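Local atomic coordinates of 122aa long conserved hypothetical protein (Sulfolobus tokodaii, PDB entry 1WOL), a protein that is of unknown function but belongs to the HEPN domain family and folds into a compact bundle of alpha-helices. Residues A[12-17]-A[34-39]; A[20-25]-A[102-107]; A[64-69]-A[114-119]. All blocks are in the same frame, centred on the assembly; numbering follows the deposited sequence.

Contact 1. Residues A[12-17]-A[34-39]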
loop_
_atom_site.group_PDB
_atom_site.type_symbol
_atom_site.label_atom_id
_atom_site.label_comp_id
_atom_site.label_asym_id
_atom_site.label_seq_id
_atom_site.Cartn_x
_atom_site.Cartn_y
_atom_site.Cartn_z
ATOM N N GLU A 12 6.465 -3.572 -7.168
ATOM C CA GLU A 12 5.877 -3.966 -8.435
ATOM C C GLU A 12 5.368 -5.399 -8.308
ATOM O O GLU A 12 4.320 -5.783 -8.797
ATOM C CB GLU A 12 6.960 -3.846 -9.546
ATOM C CG GLU A 12 7.253 -2.409 -9.594
ATOM C CD GLU A 12 7.921 -1.965 -10.724
ATOM O OE1 GLU A 12 8.935 -2.711 -11.006
ATOM O OE2 GLU A 12 7.408 -0.861 -11.235
ATOM N N ARG A 13 6.108 -6.244 -7.539
ATOM C CA ARG A 13 5.656 -7.664 -7.454
ATOM C C ARG A 13 4.401 -7.729 -6.546
ATOM O O ARG A 13 3.495 -8.566 -6.830
ATOM C CB ARG A 13 6.840 -8.451 -6.720
ATOM C CG ARG A 13 6.557 -10.027 -6.692
ATOM C CD ARG A 13 6.684 -10.528 -8.188
ATOM N NE ARG A 13 6.834 -11.991 -8.122
ATOM C CZ ARG A 13 7.195 -12.646 -9.158
ATOM N NH1 ARG A 13 7.498 -11.892 -10.325
ATOM N NH2 ARG A 13 7.099 -13.972 -9.156
ATOM N N ASP A 14 4.354 -6.942 -5.480
ATOM C CA ASP A 14 3.181 -6.908 -4.597
ATOM C C ASP A 14 1.952 -6.479 -5.444
ATOM O O ASP A 14 0.851 -6.987 -5.232
ATOM C CB ASP A 14 3.391 -5.907 -3.429
ATOM C CG ASP A 14 4.393 -6.414 -2.412
ATOM O OD1 ASP A 14 4.602 -7.615 -2.440
ATOM O OD2 ASP A 14 4.870 -5.612 -1.612
ATOM N N LEU A 15 2.083 -5.453 -6.349
ATOM C CA LEU A 15 0.951 -5.046 -7.233
ATOM C C LEU A 15 0.539 -6.180 -8.110
ATOM O O LEU A 15 -0.657 -6.460 -8.279
ATOM C CB LEU A 15 1.372 -3.810 -8.026
ATOM C CG LEU A 15 0.392 -3.443 -9.076
ATOM C CD1 LEU A 15 -1.009 -3.048 -8.554
ATOM C CD2 LEU A 15 0.965 -2.117 -9.827
ATOM N N GLU A 16 1.468 -6.851 -8.750
ATOM C CA GLU A 16 1.103 -8.010 -9.606
ATOM C C GLU A 16 0.395 -9.013 -8.806
ATOM O O GLU A 16 -0.592 -9.575 -9.324
ATOM C CB GLU A 16 2.443 -8.558 -10.233
ATOM C CG GLU A 16 2.136 -9.795 -11.084
ATOM C CD GLU A 16 3.415 -10.284 -11.794
ATOM O OE1 GLU A 16 4.148 -9.427 -12.454
ATOM O OE2 GLU A 16 3.581 -11.497 -11.861
ATOM N N GLU A 17 0.870 -9.286 -7.592
ATOM C CA GLU A 17 0.165 -10.349 -6.789
ATOM C C GLU A 17 -1.202 -9.840 -6.342
ATOM O O GLU A 17 -2.068 -10.685 -6.225
ATOM C CB GLU A 17 1.044 -10.551 -5.554
ATOM C CG GLU A 17 2.315 -11.395 -5.956
ATOM C CD GLU A 17 3.302 -11.498 -4.774
ATOM O OE1 GLU A 17 3.179 -10.888 -3.748
ATOM O OE2 GLU A 17 4.361 -12.203 -5.000
ATOM N N SER A 34 -1.988 -4.634 -1.737
ATOM C CA SER A 34 -1.937 -3.205 -2.219
ATOM C C SER A 34 -1.307 -2.334 -1.140
ATOM O O SER A 34 -0.523 -1.420 -1.480
ATOM C CB SER A 34 -3.390 -2.695 -2.466
ATOM O OG SER A 34 -3.900 -3.477 -3.562
ATOM N N GLN A 35 -1.621 -2.540 0.157
ATOM C CA GLN A 35 -0.946 -1.768 1.151
ATOM C C GLN A 35 0.527 -2.070 1.202
ATOM O O GLN A 35 1.301 -1.132 1.266
ATOM C CB GLN A 35 -1.571 -1.995 2.521
ATOM C CG GLN A 35 -0.736 -1.149 3.479
ATOM C CD GLN A 35 -0.491 -1.607 4.766
ATOM O OE1 GLN A 35 -1.451 -1.870 5.423
ATOM N NE2 GLN A 35 0.859 -1.560 5.281
ATOM N N GLN A 36 0.937 -3.343 0.993
ATOM C CA GLN A 36 2.343 -3.670 0.925
ATOM C C GLN A 36 3.012 -2.987 -0.210
ATOM O O GLN A 36 4.141 -2.498 -0.053
ATOM C CB GLN A 36 2.571 -5.170 0.797
ATOM C CG GLN A 36 2.094 -5.898 2.052
ATOM C CD GLN A 36 3.158 -5.712 3.154
ATOM O OE1 GLN A 36 2.774 -5.358 4.303
ATOM N NE2 GLN A 36 4.402 -5.865 2.824
ATOM N N CYS A 37 2.364 -2.938 -1.422
ATOM C CA CYS A 37 2.881 -2.249 -2.544
ATOM C C CYS A 37 3.203 -0.772 -2.190
ATOM O O CYS A 37 4.326 -0.335 -2.484
ATOM C CB CYS A 37 1.844 -2.369 -3.698
ATOM S SG CYS A 37 2.344 -1.251 -5.120
ATOM N N ALA A 38 2.214 -0.094 -1.647
ATOM C CA ALA A 38 2.401 1.351 -1.363
ATOM C C ALA A 38 3.498 1.559 -0.347
ATOM O O ALA A 38 4.344 2.463 -0.530
ATOM C CB ALA A 38 1.037 1.927 -0.911
ATOM N N GLU A 39 3.439 0.724 0.726
ATOM C CA GLU A 39 4.480 0.870 1.796
ATOM C C GLU A 39 5.890 0.647 1.201
ATOM O O GLU A 39 6.810 1.437 1.483
ATOM C CB GLU A 39 4.194 -0.154 2.951
ATOM C CG GLU A 39 5.251 0.143 4.122
ATOM C CD GLU A 39 5.335 -0.946 5.158
ATOM O OE1 GLU A 39 4.394 -1.781 5.303
ATOM O OE2 GLU A 39 6.392 -0.927 5.862
#
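Asp14 and Leu15 of helix 4-23 meet Gln36 and Cys37 of helix 27-48 in a close helix-helix contact near the middle of the fold. The short segments run antiparallel, at 163° between their directions, with axes only 7.9 Å apart at closest approach. The backbones come nearest at Asp14 and Cys37, whose CA atoms are 5.1 Å apart and whose CB atoms meet at 3.9 Å. Asp14 turns its CG back beside its own backbone N (chi1 -72°), which carries the carboxylate along the flank of the other helix. There OD2 lies 3.4 Å from Gln36 CB and also near Cys37 N, at 3.7 Å. This is van der Waals contact rather than a hydrogen bond, and Lys40, one turn further along helix 27-48, touches the same aspartate. Next to it, toward Leu15, the contact turns apolar: Cys37 swings SG anti to its backbone N (chi1 171°) and lays it against Leu15 CB at 4.0 Å. Replacing Asp14 by an alanine removes the carboxylate, which would probably open a gap beside Gln36 CB and deprive Lys40 of an acidic neighbour. Leu15 continues the apolar layer onto Ile107 and Ile111 of helix 100-120, while Ser34 and Ala38 face Leu76 of helix 67-77. Two long helices joined by a short turn and packed antiparallel make an alpha-helical hairpin, here part of the HEPN domain's helical bundle.

Contact 2. Residues A[20-25]-A[102-107]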
loop_
_atom_site.group_PDB
_atom_site.type_symbol
_atom_site.label_atom_id
_atom_site.label_comp_id
_atom_site.label_asym_id
_atom_site.label_seq_id
_atom_site.Cartn_x
_atom_site.Cartn_y
_atom_site.Cartn_z
ATOM N N TYR A 20 -3.442 -10.514 -9.138
ATOM C CA TYR A 20 -3.659 -11.955 -9.253
ATOM C C TYR A 20 -4.685 -12.396 -8.132
ATOM O O TYR A 20 -5.530 -13.251 -8.353
ATOM C CB TYR A 20 -2.241 -12.650 -9.099
ATOM C CG TYR A 20 -2.351 -14.121 -9.251
ATOM C CD1 TYR A 20 -2.051 -14.927 -8.126
ATOM C CD2 TYR A 20 -2.594 -14.700 -10.424
ATOM C CE1 TYR A 20 -1.955 -16.276 -8.154
ATOM C CE2 TYR A 20 -2.564 -16.185 -10.492
ATOM C CZ TYR A 20 -2.239 -16.911 -9.294
ATOM O OH TYR A 20 -2.290 -18.325 -9.247
ATOM N N ALA A 21 -4.504 -11.878 -6.926
ATOM C CA ALA A 21 -5.421 -12.274 -5.867
ATOM C C ALA A 21 -6.815 -11.822 -6.230
ATOM O O ALA A 21 -7.796 -12.589 -6.034
ATOM C CB ALA A 21 -5.014 -11.562 -4.527
ATOM N N LYS A 22 -6.988 -10.633 -6.776
ATOM C CA LYS A 22 -8.411 -10.184 -7.153
ATOM C C LYS A 22 -8.944 -11.158 -8.186
ATOM O O LYS A 22 -10.131 -11.540 -8.128
ATOM C CB LYS A 22 -8.294 -8.743 -7.691
ATOM C CG LYS A 22 -9.645 -8.410 -8.367
ATOM C CD LYS A 22 -9.578 -7.063 -9.014
ATOM C CE LYS A 22 -10.886 -7.037 -9.950
ATOM N NZ LYS A 22 -11.053 -5.786 -10.673
ATOM N N SER A 23 -8.115 -11.574 -9.142
ATOM C CA SER A 23 -8.619 -12.539 -10.174
ATOM C C SER A 23 -9.076 -13.791 -9.622
ATOM O O SER A 23 -10.011 -14.424 -10.168
ATOM C CB SER A 23 -7.458 -12.740 -11.170
ATOM O OG SER A 23 -7.876 -13.588 -12.243
ATOM N N GLY A 24 -8.544 -14.212 -8.504
ATOM C CA GLY A 24 -8.975 -15.433 -7.848
ATOM C C GLY A 24 -10.181 -15.288 -6.866
ATOM O O GLY A 24 -10.628 -16.256 -6.221
ATOM N N GLY A 25 -10.640 -14.028 -6.722
ATOM C CA GLY A 25 -11.715 -13.715 -5.776
ATOM C C GLY A 25 -11.212 -13.422 -4.377
ATOM O O GLY A 25 -12.019 -13.316 -3.367
ATOM N N ASP A 102 -13.608 -3.182 -3.030
ATOM C CA ASP A 102 -12.548 -2.865 -2.126
ATOM C C ASP A 102 -11.259 -3.233 -2.852
ATOM O O ASP A 102 -10.326 -2.485 -2.762
ATOM C CB ASP A 102 -12.610 -3.803 -0.895
ATOM C CG ASP A 102 -13.881 -3.617 -0.060
ATOM O OD1 ASP A 102 -14.204 -4.637 0.672
ATOM O OD2 ASP A 102 -14.463 -2.502 -0.042
ATOM N N ALA A 103 -11.218 -4.392 -3.497
ATOM C CA ALA A 103 -9.972 -4.726 -4.213
ATOM C C ALA A 103 -9.600 -3.691 -5.244
ATOM O O ALA A 103 -8.429 -3.317 -5.334
ATOM C CB ALA A 103 -10.156 -6.102 -4.807
ATOM N N ASP A 104 -10.608 -3.270 -6.013
ATOM C CA ASP A 104 -10.293 -2.213 -6.983
ATOM C C ASP A 104 -9.818 -0.973 -6.329
ATOM O O ASP A 104 -8.836 -0.361 -6.802
ATOM C CB ASP A 104 -11.564 -1.829 -7.861
ATOM C CG ASP A 104 -11.974 -2.904 -8.759
ATOM O OD1 ASP A 104 -11.328 -3.969 -8.877
ATOM O OD2 ASP A 104 -13.052 -2.678 -9.418
ATOM N N GLU A 105 -10.444 -0.478 -5.262
ATOM C CA GLU A 105 -9.982 0.793 -4.642
ATOM C C GLU A 105 -8.598 0.631 -4.038
ATOM O O GLU A 105 -7.762 1.548 -4.115
ATOM C CB GLU A 105 -10.980 1.174 -3.524
ATOM C CG GLU A 105 -12.304 1.567 -4.188
ATOM C CD GLU A 105 -13.374 2.031 -3.144
ATOM O OE1 GLU A 105 -13.109 1.991 -1.938
ATOM O OE2 GLU A 105 -14.449 2.412 -3.705
ATOM N N CYS A 106 -8.345 -0.486 -3.433
ATOM C CA CYS A 106 -7.002 -0.707 -2.848
ATOM C C CYS A 106 -5.969 -0.852 -3.999
ATOM O O CYS A 106 -4.901 -0.177 -3.872
ATOM C CB CYS A 106 -6.946 -2.054 -2.123
ATOM S SG CYS A 106 -7.874 -1.916 -0.484
ATOM N N ILE A 107 -6.185 -1.638 -5.050
ATOM C CA ILE A 107 -5.196 -1.801 -6.113
ATOM C C ILE A 107 -4.950 -0.405 -6.728
ATOM O O ILE A 107 -3.792 -0.064 -6.992
ATOM C CB ILE A 107 -5.710 -2.800 -7.112
ATOM C CG1 ILE A 107 -5.519 -4.232 -6.477
ATOM C CG2 ILE A 107 -4.835 -2.733 -8.411
ATOM C CD1 ILE A 107 -6.311 -5.336 -7.281
#
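Lys22 and Ala103 are where the two backbones come nearest, their CA atoms 6.4 Å apart, with the last turn of helix 4-23 beside the beginning of helix 100-120 and the two segments running in roughly opposite directions. Just past this point helix 4-23 ends in a Schellman motif: Gly25 takes the positive phi of 87° that such an ending needs, and a CB there would jam against the carbonyl O of Gly24. Within the last turn Gly25 N is bonded to Lys22 O at 2.9 Å. The turn leads on into helix 27-48, so the contact lies at the end of the HEPN domain's helical bundle where helices 4-23 and 27-48 connect. Between helices 4-23 and 100-120, one side chain does most of the work. Lys22 leaves with CG anti to its backbone N (chi1 167°) and stays extended to its amine, so its length lies over the first turns of helix 100-120. CG rests on Ala103 CB at 4.3 Å, and CB meets Ile107 CD1 at 4.0 Å, the isoleucine crossing the lysine at about a right angle. The amine then reaches Asp104 in a short salt bridge, NZ to OD1 at 2.6 Å, approaching on the syn side and 17° out of the carboxylate plane. The methylene before it, CE, comes within 3.3 Å of the same OD1. Deeper in, Ile107 also packs on Leu15 and Ala18, and Cys106 is tied by a disulfide to Cys31 of helix 27-48. Glu105, salt-bridged to Arg101, touches a bound tertiary-butyl alcohol.

Contact 3. Residues A[64-69]-A[114-119]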
loop_
_atom_site.group_PDB
_atom_site.type_symbol
_atom_site.label_atom_id
_atom_site.label_comp_id
_atom_site.label_asym_id
_atom_site.label_seq_id
_atom_site.Cartn_x
_atom_site.Cartn_y
_atom_site.Cartn_z
ATOM N N ASN A 64 4.295 16.125 3.334
ATOM C CA ASN A 64 3.627 17.062 2.435
ATOM C C ASN A 64 3.320 16.504 1.056
ATOM O O ASN A 64 3.638 17.069 0.032
ATOM C CB ASN A 64 4.467 18.329 2.329
ATOM C CG ASN A 64 4.611 19.031 3.701
ATOM O OD1 ASN A 64 3.711 18.934 4.578
ATOM N ND2 ASN A 64 5.721 19.746 3.885
ATOM N N PRO A 65 2.804 15.291 1.048
ATOM C CA PRO A 65 2.478 14.744 -0.290
ATOM C C PRO A 65 1.195 15.435 -0.878
ATOM O O PRO A 65 0.395 16.080 -0.167
ATOM C CB PRO A 65 2.190 13.266 0.053
ATOM C CG PRO A 65 1.467 13.381 1.394
ATOM C CD PRO A 65 2.346 14.438 2.143
ATOM N N PRO A 66 0.917 15.204 -2.185
ATOM C CA PRO A 66 -0.298 15.778 -2.783
ATOM C C PRO A 66 -1.492 15.200 -2.030
ATOM O O PRO A 66 -1.413 14.028 -1.478
ATOM C CB PRO A 66 -0.293 15.211 -4.204
ATOM C CG PRO A 66 1.117 14.975 -4.525
ATOM C CD PRO A 66 1.816 14.634 -3.190
ATOM N N ALA A 67 -2.638 15.884 -2.045
ATOM C CA ALA A 67 -3.879 15.474 -1.437
ATOM C C ALA A 67 -4.351 14.014 -1.810
ATOM O O ALA A 67 -4.700 13.171 -0.957
ATOM C CB ALA A 67 -5.043 16.467 -1.802
ATOM N N ASP A 68 -4.256 13.715 -3.100
ATOM C CA ASP A 68 -4.733 12.431 -3.540
ATOM C C ASP A 68 -3.863 11.324 -3.001
ATOM O O ASP A 68 -4.364 10.228 -2.823
ATOM C CB ASP A 68 -4.759 12.288 -5.063
ATOM C CG ASP A 68 -3.416 12.446 -5.679
ATOM O OD1 ASP A 68 -2.852 13.534 -5.689
ATOM O OD2 ASP A 68 -2.848 11.501 -6.241
ATOM N N ILE A 69 -2.578 11.605 -2.821
ATOM C CA ILE A 69 -1.630 10.603 -2.295
ATOM C C ILE A 69 -1.904 10.403 -0.800
ATOM O O ILE A 69 -1.930 9.282 -0.342
ATOM C CB ILE A 69 -0.222 11.073 -2.539
ATOM C CG1 ILE A 69 0.128 11.075 -4.043
ATOM C CG2 ILE A 69 0.865 10.148 -1.750
ATOM C CD1 ILE A 69 0.073 9.588 -4.772
ATOM N N LEU A 114 2.506 4.062 -6.269
ATOM C CA LEU A 114 3.650 3.531 -6.930
ATOM C C LEU A 114 4.048 4.423 -8.112
ATOM O O LEU A 114 5.233 4.698 -8.271
ATOM C CB LEU A 114 3.345 2.109 -7.381
ATOM C CG LEU A 114 4.406 1.472 -8.348
ATOM C CD1 LEU A 114 5.709 1.302 -7.607
ATOM C CD2 LEU A 114 3.906 0.057 -8.774
ATOM N N ASN A 115 3.058 4.933 -8.847
ATOM C CA ASN A 115 3.463 5.768 -10.035
ATOM C C ASN A 115 3.974 7.097 -9.522
ATOM O O ASN A 115 4.889 7.699 -10.221
ATOM C CB ASN A 115 2.245 6.110 -10.912
ATOM C CG ASN A 115 1.723 5.014 -11.677
ATOM O OD1 ASN A 115 2.397 4.104 -11.980
ATOM N ND2 ASN A 115 0.424 5.176 -12.116
ATOM N N TRP A 116 3.402 7.609 -8.445
ATOM C CA TRP A 116 3.827 8.966 -7.911
ATOM C C TRP A 116 5.265 8.799 -7.383
ATOM O O TRP A 116 6.141 9.615 -7.622
ATOM C CB TRP A 116 2.838 9.353 -6.893
ATOM C CG TRP A 116 3.275 10.562 -6.107
ATOM C CD1 TRP A 116 3.160 11.933 -6.510
ATOM C CD2 TRP A 116 3.847 10.584 -4.806
ATOM N NE1 TRP A 116 3.629 12.752 -5.476
ATOM C CE2 TRP A 116 4.038 11.959 -4.429
ATOM C CE3 TRP A 116 4.189 9.573 -3.896
ATOM C CZ2 TRP A 116 4.564 12.348 -3.181
ATOM C CZ3 TRP A 116 4.715 9.966 -2.671
ATOM C CH2 TRP A 116 4.899 11.337 -2.321
ATOM N N VAL A 117 5.577 7.663 -6.750
ATOM C CA VAL A 117 6.942 7.481 -6.302
ATOM C C VAL A 117 7.849 7.329 -7.500
ATOM O O VAL A 117 8.942 7.905 -7.514
ATOM C CB VAL A 117 7.016 6.126 -5.417
ATOM C CG1 VAL A 117 8.512 5.703 -5.262
ATOM C CG2 VAL A 117 6.334 6.364 -4.154
ATOM N N LYS A 118 7.506 6.546 -8.534
ATOM C CA LYS A 118 8.396 6.315 -9.665
ATOM C C LYS A 118 8.741 7.669 -10.339
ATOM O O LYS A 118 9.900 7.877 -10.776
ATOM C CB LYS A 118 7.795 5.292 -10.591
ATOM C CG LYS A 118 7.919 3.902 -9.958
ATOM C CD LYS A 118 7.214 2.903 -10.844
ATOM C CE LYS A 118 7.964 2.310 -11.957
ATOM N NZ LYS A 118 6.753 1.533 -12.665
ATOM N N GLY A 119 7.766 8.547 -10.308
ATOM C CA GLY A 119 7.942 9.818 -11.000
ATOM C C GLY A 119 9.017 10.635 -10.320
ATOM O O GLY A 119 9.577 11.621 -10.916
#
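Trp116 lays its indole under Ile69, whose CG1 stands 3.8 Å from the centroid of the five-membered ring and only 9° off its normal, a CH-pi contact over the face. The isoleucine's other carbons spread either way: CD1 presses on Trp116 CB at 3.5 Å, at the stem of the ring, and CG2 sits 4.0 Å from CZ3 near the rim of the six-membered part. The indole is brought to this place by a side chain that leaves helix 100-120 with CG anti to the backbone N (chi1 170°). Two prolines come in obliquely, Pro66 by NE1 and CZ2 and Pro65 by CZ2 and CH2. Pro66 brings CD to 3.5 Å from Trp116 NE1, a van der Waals contact of a ring carbon with the indole nitrogen, and Pro65 CB lies 4.1 Å from CH2. Pro66 holds the N-cap position of helix 67-77, so the tryptophan is gripped by the start of that helix and the loop leading to it. Leu62 in the same loop touches both Ile69 and Trp116. Helix 100-120 is backed by helix 4-23, where Leu114 packs on Ala11 and Leu15, and by helix 27-48, where Trp116 and Val117 touch Leu45.

Overall arrangement
From the N terminus, helix 4-23 runs first into contact 1, which closes the short loop to helix 27-48. Its final turn opens contact 2, a far longer closure to helix 100-120. Contacts 1 and 2 therefore cross along the chain, and in space they touch through Leu15 on Ile107. Contact 3 opens only after contact 1 has closed, joining the start of helix 67-77 to the same helix 100-120, and it crosses contact 2 too. Contacts 2 and 3 use separate stretches of that helix and do not touch, their centres about 21 Å apart. Glu12 and Lys118 join contacts 1 and 3 by a salt bridge. Together the three hold four helices in one bundle.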